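PDB 2P9B: possible prolidase from Bifidobacterium longum NCC2705, which probably hydrolyses carbon-nitrogen bonds as a member of the amidohydrolase family, its exact substrate being unsettled. Local coordinates for residues M224-E227 with Q228-I232; G252-R255 with S256-G260; D271-L274 with I275-R279. All blocks are in the same frame, centred on the assembly; numbering follows the deposited sequence.

Interaction 1: residues M224-E227 with Q228-I232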
loop_
_atom_site.group_PDB
_atom_site.type_symbol
_atom_site.label_atom_id
_atom_site.label_comp_id
_atom_site.label_asym_id
_atom_site.label_seq_id
_atom_site.Cartn_x
_atom_site.Cartn_y
_atom_site.Cartn_z
HETATM N N MSE A 224 7.090 19.998 11.714
HETATM C CA MSE A 224 6.935 20.344 10.307
HETATM C C MSE A 224 5.836 21.387 10.155
HETATM O O MSE A 224 4.721 21.211 10.657
HETATM C CB MSE A 224 6.578 19.097 9.501
HETATM C CG MSE A 224 6.865 19.202 8.005
HETATM SE SE MSE A 224 8.767 19.303 7.593
HETATM C CE MSE A 224 9.119 17.380 7.625
ATOM N N SER A 225 6.156 22.470 9.455
ATOM C CA SER A 225 5.199 23.549 9.242
ATOM C C SER A 225 4.424 23.386 7.940
ATOM O O SER A 225 4.826 22.639 7.049
ATOM C CB SER A 225 5.928 24.891 9.219
ATOM O OG SER A 225 6.754 24.989 8.071
ATOM N N VAL A 226 3.305 24.095 7.837
ATOM C CA VAL A 226 2.498 24.053 6.627
ATOM C C VAL A 226 3.335 24.637 5.494
ATOM O O VAL A 226 3.298 24.145 4.369
ATOM C CB VAL A 226 1.208 24.893 6.772
ATOM C CG1 VAL A 226 0.456 24.937 5.452
ATOM C CG2 VAL A 226 0.329 24.303 7.857
ATOM N N GLU A 227 4.101 25.679 5.805
ATOM C CA GLU A 227 4.943 26.335 4.811
ATOM C C GLU A 227 5.974 25.383 4.216
ATOM O O GLU A 227 6.242 25.418 3.015
ATOM C CB GLU A 227 5.662 27.542 5.424
ATOM C CG GLU A 227 4.731 28.645 5.921
ATOM C CD GLU A 227 4.422 28.545 7.410
ATOM O OE1 GLU A 227 3.893 27.505 7.855
ATOM O OE2 GLU A 227 4.711 29.519 8.137
ATOM N N GLN A 228 6.562 24.548 5.064
ATOM C CA GLN A 228 7.556 23.580 4.612
ATOM C C GLN A 228 6.922 22.548 3.690
ATOM O O GLN A 228 7.440 22.259 2.613
ATOM C CB GLN A 228 8.171 22.845 5.802
ATOM C CG GLN A 228 9.249 23.603 6.540
ATOM C CD GLN A 228 9.699 22.862 7.780
ATOM O OE1 GLN A 228 8.918 22.661 8.711
ATOM N NE2 GLN A 228 10.958 22.440 7.794
HETATM N N MSE A 229 5.801 21.983 4.126
HETATM C CA MSE A 229 5.125 20.960 3.339
HETATM C C MSE A 229 4.455 21.502 2.085
HETATM O O MSE A 229 4.288 20.775 1.104
HETATM C CB MSE A 229 4.107 20.199 4.202
HETATM C CG MSE A 229 4.749 19.392 5.342
HETATM SE SE MSE A 229 3.588 18.206 6.294
HETATM C CE MSE A 229 2.727 19.483 7.392
ATOM N N ARG A 230 4.060 22.773 2.111
ATOM C CA ARG A 230 3.425 23.361 0.943
ATOM C C ARG A 230 4.469 23.466 -0.163
ATOM O O ARG A 230 4.166 23.267 -1.340
ATOM C CB ARG A 230 2.865 24.757 1.256
ATOM C CG ARG A 230 2.169 25.394 0.059
ATOM C CD ARG A 230 1.726 26.839 0.288
ATOM N NE ARG A 230 0.596 26.977 1.210
ATOM C CZ ARG A 230 0.711 27.245 2.508
ATOM N NH1 ARG A 230 1.909 27.406 3.055
ATOM N NH2 ARG A 230 -0.375 27.370 3.260
ATOM N N ALA A 231 5.705 23.771 0.221
ATOM C CA ALA A 231 6.789 23.892 -0.750
ATOM C C ALA A 231 7.109 22.518 -1.333
ATOM O O ALA A 231 7.365 22.383 -2.528
ATOM C CB ALA A 231 8.030 24.493 -0.085
ATOM N N ILE A 232 7.089 21.500 -0.476
ATOM C CA ILE A 232 7.364 20.132 -0.912
ATOM C C ILE A 232 6.274 19.658 -1.870
ATOM O O ILE A 232 6.564 19.102 -2.927
ATOM C CB ILE A 232 7.432 19.175 0.296
ATOM C CG1 ILE A 232 8.665 19.502 1.146
ATOM C CG2 ILE A 232 7.490 17.727 -0.174
ATOM C CD1 ILE A 232 8.720 18.751 2.468
#
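The first turn of helix 226-238 opens with M229 N bonded back to S225 O and R230 N to V226 O, the latter at 2.7 Å, while S225 itself stays outside the helix as its N-cap. S225 and Q228 form a capping box. S225 OG takes the N-H of Q228 at 3.0 Å, and in return the Q228 side chain reaches back to the backbone of S225, where the S225 N to Q228 OE1 bond of 2.9 Å is nearly straight (168°) and lies in the carbonyl plane, on a lone pair. S225 OG also donates to Q228 OE1 at 3.2 Å, from well off to the side of the C=O, which gives that oxygen two donors. With chi1 at 68°, S225 OG sits between its own backbone N and carbonyl carbon, close enough to serve both Q228 N and the amide end.

Beneath the cap lie two selenomethionines. M224 crosses the Q228 side chain at about a right angle, its SE against the amide, and M229 comes in obliquely from the next position. M224 and M229 pack on I204 of strand 202-205. On the exposed side the R230 guanidinium lies by V226 CG1, 3.4 Å from NH2. The closest apolar meeting is tighter than usual: M224 CG to M229 CG, 3.4 Å.

Interaction 2: residues G252-R255 with S256-G260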
loop_
_atom_site.group_PDB
_atom_site.type_symbol
_atom_site.label_atom_id
_atom_site.label_comp_id
_atom_site.label_asym_id
_atom_site.label_seq_id
_atom_site.Cartn_x
_atom_site.Cartn_y
_atom_site.Cartn_z
ATOM N N GLY A 252 -1.156 17.589 13.029
ATOM C CA GLY A 252 -0.298 17.130 11.952
ATOM C C GLY A 252 -1.097 16.856 10.697
ATOM O O GLY A 252 -0.689 17.199 9.584
ATOM N N VAL A 253 -2.252 16.230 10.874
ATOM C CA VAL A 253 -3.112 15.925 9.743
ATOM C C VAL A 253 -3.596 17.223 9.112
ATOM O O VAL A 253 -3.557 17.380 7.893
ATOM C CB VAL A 253 -4.313 15.070 10.192
ATOM C CG1 VAL A 253 -5.308 14.911 9.052
ATOM C CG2 VAL A 253 -3.811 13.704 10.655
ATOM N N ARG A 254 -4.021 18.163 9.954
ATOM C CA ARG A 254 -4.515 19.449 9.472
ATOM C C ARG A 254 -3.474 20.182 8.632
ATOM O O ARG A 254 -3.770 20.638 7.529
ATOM C CB ARG A 254 -4.942 20.328 10.653
ATOM C CG ARG A 254 -5.669 21.602 10.253
ATOM C CD ARG A 254 -6.347 22.231 11.459
ATOM N NE ARG A 254 -7.161 23.388 11.098
ATOM C CZ ARG A 254 -6.674 24.582 10.774
ATOM N NH1 ARG A 254 -5.362 24.791 10.766
ATOM N NH2 ARG A 254 -7.502 25.571 10.461
ATOM N N ARG A 255 -2.255 20.292 9.154
ATOM C CA ARG A 255 -1.187 20.979 8.436
ATOM C C ARG A 255 -0.856 20.290 7.123
ATOM O O ARG A 255 -0.621 20.952 6.110
ATOM C CB ARG A 255 0.078 21.056 9.289
ATOM C CG ARG A 255 -0.058 21.906 10.537
ATOM C CD ARG A 255 1.281 22.049 11.234
ATOM N NE ARG A 255 1.164 22.783 12.492
ATOM C CZ ARG A 255 2.202 23.153 13.237
ATOM N NH1 ARG A 255 3.438 22.856 12.850
ATOM N NH2 ARG A 255 2.007 23.821 14.368
ATOM N N SER A 256 -0.832 18.960 7.144
ATOM C CA SER A 256 -0.518 18.193 5.941
ATOM C C SER A 256 -1.562 18.442 4.860
ATOM O O SER A 256 -1.223 18.669 3.701
ATOM C CB SER A 256 -0.469 16.698 6.263
ATOM O OG SER A 256 0.586 16.404 7.167
ATOM N N LEU A 257 -2.833 18.392 5.250
ATOM C CA LEU A 257 -3.924 18.609 4.314
ATOM C C LEU A 257 -3.892 20.027 3.755
ATOM O O LEU A 257 -4.105 20.233 2.562
ATOM C CB LEU A 257 -5.268 18.333 5.000
ATOM C CG LEU A 257 -5.541 16.859 5.333
ATOM C CD1 LEU A 257 -6.849 16.720 6.097
ATOM C CD2 LEU A 257 -5.590 16.054 4.042
ATOM N N LEU A 258 -3.614 21.002 4.615
ATOM C CA LEU A 258 -3.549 22.392 4.179
ATOM C C LEU A 258 -2.435 22.567 3.146
ATOM O O LEU A 258 -2.599 23.283 2.162
ATOM C CB LEU A 258 -3.299 23.323 5.377
ATOM C CG LEU A 258 -4.480 23.602 6.312
ATOM C CD1 LEU A 258 -3.989 24.257 7.594
ATOM C CD2 LEU A 258 -5.486 24.500 5.607
ATOM N N ALA A 259 -1.312 21.890 3.366
ATOM C CA ALA A 259 -0.175 21.974 2.454
ATOM C C ALA A 259 -0.461 21.333 1.099
ATOM O O ALA A 259 0.182 21.665 0.101
ATOM C CB ALA A 259 1.051 21.324 3.087
ATOM N N GLY A 260 -1.411 20.402 1.061
ATOM C CA GLY A 260 -1.744 19.752 -0.195
ATOM C C GLY A 260 -1.256 18.316 -0.323
ATOM O O GLY A 260 -1.139 17.795 -1.432
#
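G252 O is gripped twice by S256: the backbone N donates to it at 3.0 Å and the hydroxyl OG at 2.8 Å, the two arriving from opposite faces of the carbonyl plane. A serine hydroxyl inside a helix thus bonds to the carbonyl four residues earlier, beside the normal backbone bond, here in helix 250-259, the helix of the beta-alpha-beta unit that runs from strand 243-247 to strand 263-264. The hydroxyl can turn back because chi1 of -64° sets OG beside the backbone N and anti to the carbonyl carbon. S256 is buried, with I264 and M229 among its neighbours, and the bond to G252 O gives the OG proton an acceptor inside the helix. With an alanine here, G252 O would probably keep only the backbone amide of S256, and a small gap would be likely to open beside M229.

The next three backbone bonds are regular: L257 N bonds to V253 O, L258 N to R254 O and A259 N to R255 O. V253 and L257 run alongside each other in the same direction, with V253 CG1 3.8 Å from L257 CD1. One position on, R254 and L258 cross, and L258 CD1 comes to 3.5 Å from R254 NH1. R254 is stretched out as far as NE, which carries its guanidinium to a salt bridge with E273, while R255 leaves the helix on another side, forming a salt bridge through NE with E251 and a hydrogen bond through NH1 with M224 O.

A Schellman motif ends the helix. G260 turns to positive phi (106°), and its N makes two weak bonds back into the last turn, to S256 O at 3.2 Å and to L257 O at 3.1 Å.

Interaction 3: residues D271-L274 with I275-R279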
loop_
_atom_site.group_PDB
_atom_site.type_symbol
_atom_site.label_atom_id
_atom_site.label_comp_id
_atom_site.label_asym_id
_atom_site.label_seq_id
_atom_site.Cartn_x
_atom_site.Cartn_y
_atom_site.Cartn_z
ATOM N N ASP A 271 -12.655 15.606 12.572
ATOM C CA ASP A 271 -13.788 16.483 12.838
ATOM C C ASP A 271 -14.275 16.892 11.450
ATOM O O ASP A 271 -13.660 16.525 10.450
ATOM C CB ASP A 271 -13.381 17.714 13.668
ATOM C CG ASP A 271 -12.227 18.486 13.060
ATOM O OD1 ASP A 271 -12.250 18.757 11.846
ATOM O OD2 ASP A 271 -11.296 18.837 13.813
ATOM N N ASP A 272 -15.369 17.639 11.376
ATOM C CA ASP A 272 -15.924 18.044 10.088
ATOM C C ASP A 272 -14.998 18.888 9.214
ATOM O O ASP A 272 -15.047 18.805 7.987
ATOM C CB ASP A 272 -17.252 18.773 10.310
ATOM C CG ASP A 272 -18.315 17.862 10.898
ATOM O OD1 ASP A 272 -18.028 16.659 11.071
ATOM O OD2 ASP A 272 -19.433 18.344 11.177
ATOM N N GLU A 273 -14.155 19.699 9.842
ATOM C CA GLU A 273 -13.236 20.535 9.086
ATOM C C GLU A 273 -12.246 19.658 8.330
ATOM O O GLU A 273 -12.029 19.842 7.136
ATOM C CB GLU A 273 -12.472 21.479 10.015
ATOM C CG GLU A 273 -11.469 22.371 9.293
ATOM C CD GLU A 273 -10.599 23.177 10.245
ATOM O OE1 GLU A 273 -9.913 22.567 11.095
ATOM O OE2 GLU A 273 -10.596 24.423 10.136
ATOM N N LEU A 274 -11.652 18.699 9.032
ATOM C CA LEU A 274 -10.675 17.807 8.416
ATOM C C LEU A 274 -11.298 16.919 7.349
ATOM O O LEU A 274 -10.701 16.689 6.301
ATOM C CB LEU A 274 -9.999 16.943 9.479
ATOM C CG LEU A 274 -9.122 17.675 10.497
ATOM C CD1 LEU A 274 -8.499 16.647 11.426
ATOM C CD2 LEU A 274 -8.033 18.477 9.790
ATOM N N ILE A 275 -12.497 16.413 7.613
ATOM C CA ILE A 275 -13.166 15.565 6.639
ATOM C C ILE A 275 -13.349 16.349 5.340
ATOM O O ILE A 275 -13.127 15.827 4.248
ATOM C CB ILE A 275 -14.532 15.095 7.172
ATOM C CG1 ILE A 275 -14.312 14.120 8.333
ATOM C CG2 ILE A 275 -15.338 14.443 6.058
ATOM C CD1 ILE A 275 -15.586 13.644 9.000
ATOM N N GLY A 276 -13.737 17.613 5.467
ATOM C CA GLY A 276 -13.930 18.439 4.293
ATOM C C GLY A 276 -12.631 18.648 3.532
ATOM O O GLY A 276 -12.643 18.721 2.301
HETATM N N MSE A 277 -11.519 18.738 4.265
HETATM C CA MSE A 277 -10.199 18.941 3.660
HETATM C C MSE A 277 -9.735 17.699 2.885
HETATM O O MSE A 277 -8.971 17.811 1.926
HETATM C CB MSE A 277 -9.173 19.328 4.734
HETATM C CG MSE A 277 -9.558 20.574 5.535
HETATM SE SE MSE A 277 -8.144 21.208 6.732
HETATM C CE MSE A 277 -6.938 21.782 5.320
ATOM N N PHE A 278 -10.208 16.522 3.293
ATOM C CA PHE A 278 -9.882 15.273 2.597
ATOM C C PHE A 278 -10.685 15.245 1.290
ATOM O O PHE A 278 -10.140 15.027 0.207
ATOM C CB PHE A 278 -10.289 14.054 3.441
ATOM C CG PHE A 278 -9.209 13.547 4.361
ATOM C CD1 PHE A 278 -8.146 12.799 3.862
ATOM C CD2 PHE A 278 -9.267 13.794 5.729
ATOM C CE1 PHE A 278 -7.156 12.300 4.713
ATOM C CE2 PHE A 278 -8.284 13.301 6.592
ATOM C CZ PHE A 278 -7.226 12.550 6.079
ATOM N N ARG A 279 -11.987 15.484 1.411
ATOM C CA ARG A 279 -12.902 15.473 0.265
ATOM C C ARG A 279 -12.528 16.409 -0.867
ATOM O O ARG A 279 -12.555 16.024 -2.036
ATOM C CB ARG A 279 -14.326 15.812 0.712
ATOM C CG ARG A 279 -15.106 14.644 1.261
ATOM C CD ARG A 279 -16.494 15.086 1.681
ATOM N NE ARG A 279 -17.218 14.020 2.364
ATOM C CZ ARG A 279 -18.059 14.225 3.370
ATOM N NH1 ARG A 279 -18.280 15.460 3.809
ATOM N NH2 ARG A 279 -18.678 13.202 3.937
#
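L274 and M277 make the close-packed side of this short helix: L274 CD2 lies 4.1 Å from M277 SE, the two chains crossing at a slant, and both side chains also press on helix 250-259, L274 against R254 and M277 against L257 and L258. The first torsion of M277 (chi1 -57°) sets CG beside the backbone N, where it comes within 3.0 Å of E273 O, a close approach to the carbonyl that its own amide uses. The buried F278 has its ring set obliquely to L274 O, with CD2 3.3 Å from that oxygen; its far neighbours are L257, S289 and L338.

Helix 272-279 bridges strands 263-264 and 290-292 in a beta-alpha-beta unit, consistent with the TIM-barrel type of fold of the amidohydrolases. It starts at D271, the N-cap, whose OD1 accepts from L274 N at 2.9 Å in a nearly straight bond (168°), while D271 O receives I275 N at 3.1 Å.

The other side is loose and largely polar. D271, D272 and E273 are all exposed, and the carboxylates of D272 and E273 stand off from the second half of the helix. E273 nevertheless has a firm partner outside it, a salt bridge from OE1 to R254. I275 is only partly covered: its CG1 lies 3.3 Å from D271 O. The extended R279 chain runs past I275, whose CG2 lies 3.8 Å above the guanidinium plane, over its centre, while R279 NH2 bonds to A336 O.

Overall arrangement
Three consecutive helices of the amidohydrolase domain carry these contacts, and the middle one touches both others. Interaction 2 is the buried member; interactions 1 and 3 are each only partly buried. S256 and A259 of interaction 2 meet M229 of interaction 1, the two centres 9 Å apart, while L257 and L258 pack on F278 and M277 of interaction 3, 11 Å away between centres. Interactions 1 and 3 do not touch, their nearest atoms about 8 Å apart. Each of these two includes an N-cap, one a serine in a capping box, the other an aspartate; interaction 2 includes a C-terminal Schellman motif. Polar bonds from two arginines of 252-255 reach the neighbours, one to a backbone carbonyl and one to a carboxylate.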